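Local coordinates for protein thiaminase-I (Naegleria gruberi, PDB 4HCW) that is a thiaminase-family protein of mixed alpha/beta architecture, with an overall fold that resembles that of the periplasmic binding proteins, at residues 163-168 and 183-188; 36-41 and 283-288; 226-229 and 234-237. All blocks are in the same frame, centred on the assembly; numbering follows the deposited sequence.

Interaction 1: residues 163-168 and 183-188; sequences GLYQQL and DLPQSG
Helix 158-169 presents Tyr165 and Gln166 to Leu184 and Pro185, in the loop that leads from strand 176-179 to helix 193-203. Both pieces belong to the thiaminase I-like N-terminal domain. The outer part of the Tyr165 ring carries the first half of the contact. Its CE2 lies 3.9 Å from Pro185 CG, and its OH is 3.8 Å from the same CG. The proline meets the ring obliquely, and the two side chains run past each other in opposite directions. CG of Tyr165 is anti to the backbone N (chi1 178°), which carries the ring out from the helix toward the loop. Gln166 supplies the second half. Its chain bends at chi2 (-65°). The side chain crosses that of Leu184 at about a right angle, and its NE2 comes to 3.4 Å from Leu184 CD2. The same NE2 sits at the edge of the neighbouring Tyr165 ring, in its plane. Helix 343-353 lies alongside: Leu353 touches both Tyr165 and Pro185, and Glu345 touches Leu184. The phenol oxygen has its polar partner elsewhere, for Tyr165 OH is hydrogen-bonded to Asn192 N. The helix and loop therefore meet through van der Waals contact, with the phenol oxygen tied further along the same loop.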
loop_
_atom_site.group_PDB
_atom_site.type_symbol
_atom_site.label_atom_id
_atom_site.label_comp_id
_atom_site.label_asym_id
_atom_site.label_seq_id
_atom_site.Cartn_x
_atom_site.Cartn_y
_atom_site.Cartn_z
ATOM N N GLY A 163 -5.540 7.318 8.714
ATOM C CA GLY A 163 -5.924 7.207 7.318
ATOM C C GLY A 163 -7.411 7.363 7.068
ATOM O O GLY A 163 -7.824 8.191 6.257
ATOM N N LEU A 164 -8.215 6.566 7.766
ATOM C CA LEU A 164 -9.662 6.575 7.568
ATOM C C LEU A 164 -10.288 7.928 7.890
ATOM O O LEU A 164 -11.226 8.356 7.219
ATOM C CB LEU A 164 -10.330 5.480 8.399
ATOM C CG LEU A 164 -10.035 4.042 7.979
ATOM C CD1 LEU A 164 -10.895 3.082 8.774
ATOM C CD2 LEU A 164 -10.261 3.857 6.487
ATOM N N TYR A 165 -9.769 8.592 8.918
ATOM C CA TYR A 165 -10.265 9.908 9.298
ATOM C C TYR A 165 -10.069 10.905 8.163
ATOM O O TYR A 165 -10.985 11.649 7.815
ATOM C CB TYR A 165 -9.569 10.408 10.567
ATOM C CG TYR A 165 -10.004 11.792 11.001
ATOM C CD1 TYR A 165 -11.133 11.972 11.791
ATOM C CD2 TYR A 165 -9.284 12.919 10.621
ATOM C CE1 TYR A 165 -11.536 13.237 12.186
ATOM C CE2 TYR A 165 -9.679 14.186 11.011
ATOM C CZ TYR A 165 -10.804 14.339 11.795
ATOM O OH TYR A 165 -11.195 15.599 12.184
ATOM N N GLN A 166 -8.875 10.909 7.583
ATOM C CA GLN A 166 -8.553 11.837 6.504
ATOM C C GLN A 166 -9.282 11.487 5.210
ATOM O O GLN A 166 -9.600 12.369 4.413
ATOM C CB GLN A 166 -7.041 11.885 6.269
ATOM C CG GLN A 166 -6.245 12.383 7.466
ATOM C CD GLN A 166 -6.548 13.829 7.811
ATOM O OE1 GLN A 166 -6.957 14.612 6.954
ATOM N NE2 GLN A 166 -6.348 14.189 9.073
ATOM N N GLN A 167 -9.543 10.201 5.003
ATOM C CA GLN A 167 -10.269 9.761 3.816
ATOM C C GLN A 167 -11.732 10.190 3.882
ATOM O O GLN A 167 -12.303 10.635 2.886
ATOM C CB GLN A 167 -10.170 8.245 3.644
ATOM C CG GLN A 167 -8.788 7.741 3.273
ATOM C CD GLN A 167 -8.769 6.249 3.004
ATOM O OE1 GLN A 167 -9.748 5.682 2.519
ATOM N NE2 GLN A 167 -7.653 5.603 3.322
ATOM N N LEU A 168 -12.332 10.050 5.060
ATOM C CA LEU A 168 -13.706 10.481 5.281
ATOM C C LEU A 168 -13.807 12.001 5.207
ATOM O O LEU A 168 -14.815 12.546 4.759
ATOM C CB LEU A 168 -14.203 10.005 6.648
ATOM C CG LEU A 168 -14.405 8.506 6.874
ATOM C CD1 LEU A 168 -14.404 8.188 8.361
ATOM C CD2 LEU A 168 -15.701 8.044 6.240
ATOM N N ASP A 183 -3.676 20.565 9.273
ATOM C CA ASP A 183 -4.980 19.984 8.978
ATOM C C ASP A 183 -5.285 18.839 9.939
ATOM O O ASP A 183 -6.326 18.190 9.836
ATOM C CB ASP A 183 -5.031 19.478 7.535
ATOM C CG ASP A 183 -4.959 20.600 6.519
ATOM O OD1 ASP A 183 -5.504 21.690 6.793
ATOM O OD2 ASP A 183 -4.356 20.392 5.445
ATOM N N LEU A 184 -4.369 18.599 10.871
ATOM C CA LEU A 184 -4.515 17.510 11.828
ATOM C C LEU A 184 -5.024 18.019 13.173
ATOM O O LEU A 184 -4.551 19.041 13.671
ATOM C CB LEU A 184 -3.178 16.792 12.026
ATOM C CG LEU A 184 -2.427 16.352 10.768
ATOM C CD1 LEU A 184 -1.174 15.574 11.141
ATOM C CD2 LEU A 184 -3.324 15.529 9.859
ATOM N N PRO A 185 -5.999 17.305 13.761
ATOM C CA PRO A 185 -6.531 17.612 15.092
ATOM C C PRO A 185 -5.422 17.630 16.137
ATOM O O PRO A 185 -4.694 16.648 16.278
ATOM C CB PRO A 185 -7.487 16.447 15.359
ATOM C CG PRO A 185 -7.914 16.002 14.006
ATOM C CD PRO A 185 -6.706 16.175 13.132
ATOM N N GLN A 186 -5.298 18.738 16.859
ATOM C CA GLN A 186 -4.183 18.927 17.779
ATOM C C GLN A 186 -4.576 18.662 19.231
ATOM O O GLN A 186 -3.743 18.252 20.042
ATOM C CB GLN A 186 -3.622 20.345 17.639
ATOM C CG GLN A 186 -2.161 20.479 18.032
ATOM C CD GLN A 186 -1.233 19.786 17.054
ATOM O OE1 GLN A 186 -1.592 19.549 15.901
ATOM N NE2 GLN A 186 -0.031 19.457 17.512
ATOM N N SER A 187 -5.843 18.895 19.553
ATOM C CA SER A 187 -6.319 18.754 20.925
ATOM C C SER A 187 -7.471 17.763 21.032
ATOM O O SER A 187 -7.310 16.659 21.551
ATOM C CB SER A 187 -6.754 20.112 21.476
ATOM O OG SER A 187 -5.683 21.040 21.458
ATOM N N GLY A 188 -8.634 18.173 20.541
ATOM C CA GLY A 188 -9.834 17.362 20.624
ATOM C C GLY A 188 -11.033 18.173 20.181
ATOM O O GLY A 188 -12.020 17.631 19.682
#

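Interaction 2: residues 36-41 and 283-288; sequences VLPTQV and IKNLLT
Leu37 and Pro38 face Leu286 and Asn285, near the C-terminal end of helix 275-288. The apolar part of the contact is a leucine pair. Both methyls of Leu37 reach a single methyl of Leu286: CD1 and CD2 of Leu37 each lie 3.7 Å from Leu286 CD2. The two side chains cross at about a right angle. A chi1 of -52° places the fork of Leu37 at CG, from which both methyls reach the helix.

The second kind of contact sets an amide against carbon. Asn285 ND2 lies 3.2 Å from Pro38 CD and 3.7 Å from Pro38 CG, and the proline ring and the asparagine approach from opposing sides. ND2 is also 4.1 Å from Leu37 CD2, at the margin of the leucine pair. These are van der Waals contacts, since the surfaces facing the amide are hydrocarbon. The other end of the amide is tied down: OD1 of Asn285 is hydrogen-bonded to Asn289 ND2, just past the end of the helix. That bond helps to set the rotation of the group.

Around the contact, Leu13 of strand 8-13 touches both Leu37 and Leu286. Leu265 of strand 260-267 also meets Leu286, while Val292 of helix 290-298 packs on Leu37. Leu37 and Pro38, just ahead of the short, weakly bonded strand 40-41 that pairs antiparallel with strand 44-50, thus join helix 275-288 over the mixed sheet.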
loop_
_atom_site.group_PDB
_atom_site.type_symbol
_atom_site.label_atom_id
_atom_site.label_comp_id
_atom_site.label_asym_id
_atom_site.label_seq_id
_atom_site.Cartn_x
_atom_site.Cartn_y
_atom_site.Cartn_z
ATOM N N VAL A 36 17.222 -13.632 -4.782
ATOM C CA VAL A 36 17.118 -13.701 -6.237
ATOM C C VAL A 36 17.834 -12.519 -6.891
ATOM O O VAL A 36 18.373 -12.634 -7.993
ATOM C CB VAL A 36 15.637 -13.737 -6.684
ATOM C CG1 VAL A 36 15.521 -13.668 -8.198
ATOM C CG2 VAL A 36 14.955 -14.987 -6.153
ATOM N N LEU A 37 17.850 -11.388 -6.194
ATOM C CA LEU A 37 18.469 -10.173 -6.711
ATOM C C LEU A 37 19.983 -10.321 -6.860
ATOM O O LEU A 37 20.639 -10.924 -6.011
ATOM C CB LEU A 37 18.144 -8.989 -5.801
ATOM C CG LEU A 37 16.659 -8.797 -5.493
ATOM C CD1 LEU A 37 16.440 -7.577 -4.612
ATOM C CD2 LEU A 37 15.852 -8.693 -6.778
ATOM N N PRO A 38 20.539 -9.770 -7.950
ATOM C CA PRO A 38 21.976 -9.826 -8.239
ATOM C C PRO A 38 22.775 -8.863 -7.369
ATOM O O PRO A 38 22.348 -7.728 -7.150
ATOM C CB PRO A 38 22.048 -9.392 -9.703
ATOM C CG PRO A 38 20.875 -8.498 -9.880
ATOM C CD PRO A 38 19.791 -9.078 -9.015
ATOM N N THR A 39 23.927 -9.314 -6.884
ATOM C CA THR A 39 24.774 -8.492 -6.027
ATOM C C THR A 39 25.953 -7.896 -6.792
ATOM O O THR A 39 26.882 -7.353 -6.192
ATOM C CB THR A 39 25.300 -9.293 -4.821
ATOM O OG1 THR A 39 25.894 -10.514 -5.279
ATOM C CG2 THR A 39 24.165 -9.620 -3.863
ATOM N N GLN A 40 25.908 -7.996 -8.116
ATOM C CA GLN A 40 26.973 -7.468 -8.961
ATOM C C GLN A 40 26.415 -7.017 -10.307
ATOM O O GLN A 40 26.178 -7.835 -11.196
ATOM C CB GLN A 40 28.061 -8.523 -9.171
ATOM N N VAL A 41 26.202 -5.713 -10.450
ATOM C CA VAL A 41 25.653 -5.157 -11.683
ATOM C C VAL A 41 26.535 -4.037 -12.225
ATOM O O VAL A 41 26.801 -3.055 -11.530
ATOM C CB VAL A 41 24.223 -4.618 -11.470
ATOM C CG1 VAL A 41 23.702 -3.970 -12.743
ATOM C CG2 VAL A 41 23.294 -5.734 -11.020
ATOM N N ILE A 283 16.735 -1.139 -10.467
ATOM C CA ILE A 283 15.305 -0.873 -10.390
ATOM C C ILE A 283 14.539 -1.564 -11.518
ATOM O O ILE A 283 13.477 -2.146 -11.288
ATOM C CB ILE A 283 15.033 0.643 -10.411
ATOM C CG1 ILE A 283 15.511 1.273 -9.101
ATOM C CG2 ILE A 283 13.556 0.931 -10.636
ATOM C CD1 ILE A 283 15.561 2.777 -9.126
ATOM N N LYS A 284 15.090 -1.510 -12.727
ATOM C CA LYS A 284 14.467 -2.152 -13.881
ATOM C C LYS A 284 14.349 -3.653 -13.655
ATOM O O LYS A 284 13.405 -4.289 -14.119
ATOM C CB LYS A 284 15.263 -1.868 -15.156
ATOM N N ASN A 285 15.312 -4.212 -12.932
ATOM C CA ASN A 285 15.264 -5.618 -12.565
ATOM C C ASN A 285 14.155 -5.886 -11.555
ATOM O O ASN A 285 13.360 -6.806 -11.727
ATOM C CB ASN A 285 16.607 -6.074 -11.998
ATOM C CG ASN A 285 16.648 -7.565 -11.728
ATOM O OD1 ASN A 285 16.138 -8.364 -12.514
ATOM N ND2 ASN A 285 17.245 -7.946 -10.608
ATOM N N LEU A 286 14.102 -5.069 -10.508
ATOM C CA LEU A 286 13.106 -5.223 -9.449
ATOM C C LEU A 286 11.668 -5.152 -9.955
ATOM O O LEU A 286 10.762 -5.719 -9.345
ATOM C CB LEU A 286 13.311 -4.163 -8.364
ATOM C CG LEU A 286 14.330 -4.461 -7.265
ATOM C CD1 LEU A 286 14.526 -3.238 -6.387
ATOM C CD2 LEU A 286 13.872 -5.645 -6.433
ATOM N N LEU A 287 11.463 -4.462 -11.071
ATOM C CA LEU A 287 10.116 -4.208 -11.565
ATOM C C LEU A 287 9.727 -5.056 -12.775
ATOM O O LEU A 287 8.542 -5.206 -13.071
ATOM C CB LEU A 287 9.947 -2.723 -11.897
ATOM C CG LEU A 287 10.289 -1.743 -10.773
ATOM C CD1 LEU A 287 10.030 -0.310 -11.208
ATOM C CD2 LEU A 287 9.507 -2.075 -9.515
ATOM N N THR A 288 10.714 -5.613 -13.470
ATOM C CA THR A 288 10.438 -6.342 -14.707
ATOM C C THR A 288 10.844 -7.818 -14.683
ATOM O O THR A 288 10.405 -8.594 -15.533
ATOM C CB THR A 288 11.089 -5.659 -15.929
ATOM O OG1 THR A 288 12.514 -5.656 -15.776
ATOM C CG2 THR A 288 10.592 -4.228 -16.068
#

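Interaction 3: residues 226-229 and 234-237; sequences NYYV and SMCE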
loop_
_atom_site.group_PDB
_atom_site.type_symbol
_atom_site.label_atom_id
_atom_site.label_comp_id
_atom_site.label_asym_id
_atom_site.label_seq_id
_atom_site.Cartn_x
_atom_site.Cartn_y
_atom_site.Cartn_z
ATOM N N ASN A 226 -18.387 -13.272 6.284
ATOM C CA ASN A 226 -18.322 -13.319 4.829
ATOM C C ASN A 226 -17.695 -12.051 4.261
ATOM O O ASN A 226 -17.553 -11.904 3.047
ATOM C CB ASN A 226 -19.716 -13.528 4.236
ATOM C CG ASN A 226 -20.384 -14.789 4.750
ATOM O OD1 ASN A 226 -19.717 -15.762 5.097
ATOM N ND2 ASN A 226 -21.712 -14.775 4.800
ATOM N N TYR A 227 -17.322 -11.138 5.152
ATOM C CA TYR A 227 -16.723 -9.872 4.749
ATOM C C TYR A 227 -15.372 -9.665 5.423
ATOM O O TYR A 227 -15.219 -9.911 6.619
ATOM C CB TYR A 227 -17.656 -8.708 5.088
ATOM C CG TYR A 227 -19.017 -8.796 4.433
ATOM C CD1 TYR A 227 -20.068 -9.460 5.054
ATOM C CD2 TYR A 227 -19.252 -8.210 3.195
ATOM C CE1 TYR A 227 -21.313 -9.542 4.460
ATOM C CE2 TYR A 227 -20.494 -8.285 2.593
ATOM C CZ TYR A 227 -21.520 -8.952 3.230
ATOM O OH TYR A 227 -22.758 -9.029 2.634
ATOM N N TYR A 228 -14.394 -9.211 4.647
ATOM C CA TYR A 228 -13.058 -8.946 5.168
ATOM C C TYR A 228 -12.427 -7.754 4.460
ATOM O O TYR A 228 -12.465 -7.656 3.233
ATOM C CB TYR A 228 -12.167 -10.181 5.017
ATOM C CG TYR A 228 -10.722 -9.960 5.415
ATOM C CD1 TYR A 228 -10.314 -10.111 6.733
ATOM C CD2 TYR A 228 -9.765 -9.611 4.469
ATOM C CE1 TYR A 228 -8.995 -9.912 7.101
ATOM C CE2 TYR A 228 -8.446 -9.410 4.828
ATOM C CZ TYR A 228 -8.066 -9.563 6.144
ATOM O OH TYR A 228 -6.753 -9.365 6.502
ATOM N N VAL A 229 -11.850 -6.847 5.240
ATOM C CA VAL A 229 -11.150 -5.698 4.681
ATOM C C VAL A 229 -9.700 -5.674 5.148
ATOM O O VAL A 229 -9.418 -5.802 6.340
ATOM C CB VAL A 229 -11.832 -4.369 5.058
ATOM C CG1 VAL A 229 -11.155 -3.210 4.344
ATOM C CG2 VAL A 229 -13.312 -4.413 4.712
ATOM N N SER A 234 -2.274 -9.590 2.930
ATOM C CA SER A 234 -2.761 -10.272 4.123
ATOM C C SER A 234 -3.650 -11.457 3.765
ATOM O O SER A 234 -4.102 -12.193 4.641
ATOM C CB SER A 234 -3.521 -9.295 5.026
ATOM O OG SER A 234 -4.601 -8.693 4.334
ATOM N N MET A 235 -3.891 -11.640 2.471
ATOM C CA MET A 235 -4.761 -12.709 1.999
ATOM C C MET A 235 -3.962 -13.847 1.368
ATOM O O MET A 235 -4.537 -14.798 0.841
ATOM C CB MET A 235 -5.761 -12.158 0.982
ATOM C CG MET A 235 -6.529 -10.938 1.465
ATOM S SD MET A 235 -7.462 -10.143 0.144
ATOM C CE MET A 235 -8.208 -8.777 1.031
ATOM N N CYS A 236 -2.638 -13.746 1.428
ATOM C CA CYS A 236 -1.763 -14.698 0.748
ATOM C C CYS A 236 -1.860 -16.113 1.314
ATOM O O CYS A 236 -1.646 -17.091 0.599
ATOM C CB CYS A 236 -0.308 -14.218 0.786
ATOM S SG CYS A 236 0.489 -14.329 2.406
ATOM N N GLU A 237 -2.187 -16.219 2.597
ATOM C CA GLU A 237 -2.242 -17.519 3.258
ATOM C C GLU A 237 -3.509 -18.302 2.919
ATOM O O GLU A 237 -3.695 -19.427 3.384
ATOM C CB GLU A 237 -2.090 -17.359 4.772
ATOM C CG GLU A 237 -0.777 -17.902 5.313
ATOM C CD GLU A 237 -0.412 -17.316 6.662
ATOM O OE1 GLU A 237 -0.859 -16.189 6.962
ATOM O OE2 GLU A 237 0.323 -17.982 7.422
#
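The backbones of 226-229 and 234-237 stay well apart, with Tyr228 CA and Met235 CA, the nearest pair, separated by 9.6 Å. The contact closes a short connection through strand 229-230, which pairs antiparallel with strand 110-125. Side chains bridge the gap, chiefly that of Tyr228. A chi1 of 175° swings its ring out opposite the backbone N and across to the 3-10 segment that holds Ser234. Tyr228 OH donates a hydrogen bond to Ser234 OG at 3.1 Å. The serine oxygen lies at the edge of the ring, near its plane, and the CZ-OH-OG angle, with OG that of Ser234, is about 120°. This suits a phenol proton directed in the ring plane. Ser234 OG is also hydrogen-bonded to Tyr231 O, a carbonyl between the two segments. The serine hydroxyl accepts from the tyrosine and gives to that carbonyl.

Met235 makes the apolar contact. Its chain is extended beyond CG and crosses the tyrosine obliquely. The terminal methyl CE reaches the ring edge, 3.9 Å from Tyr228 CE2 and 3.9 Å from Tyr228 CD2. It is the methyl, rather than the sulfur, that makes the approach.

Strand 110-125 and helix 211-219 frame the site. Leu124 of the strand shares backbone hydrogen bonding with Tyr228 and touches Met235. The ring of Tyr228 stacks with that of Tyr214 from the helix. Gln211 of the same helix touches both Tyr228 and Ser234, so the tyrosine is held between the strand and the helix.

From the N terminus, residues 36-41 come first, and their partner 283-288 follows only after 241 intervening residues. Interaction 2 therefore closes a long loop, joining the residues before strand 40-41 to helix 275-288, and both other contacts fall within it. Interaction 1 closes first, joining helix 158-169 to the loop after strand 176-179. Interaction 3 closes across residues 230-233, joining the approach to strand 229-230 to the 3-10 segment before helix 239-244. These two follow in series without crossing, with nearest atoms about 7 Å apart. Interactions 1 and 2 lie on opposite sides of the chain's centre, their centres 39 Å apart. Interaction 2 alone ties an early segment to a late one.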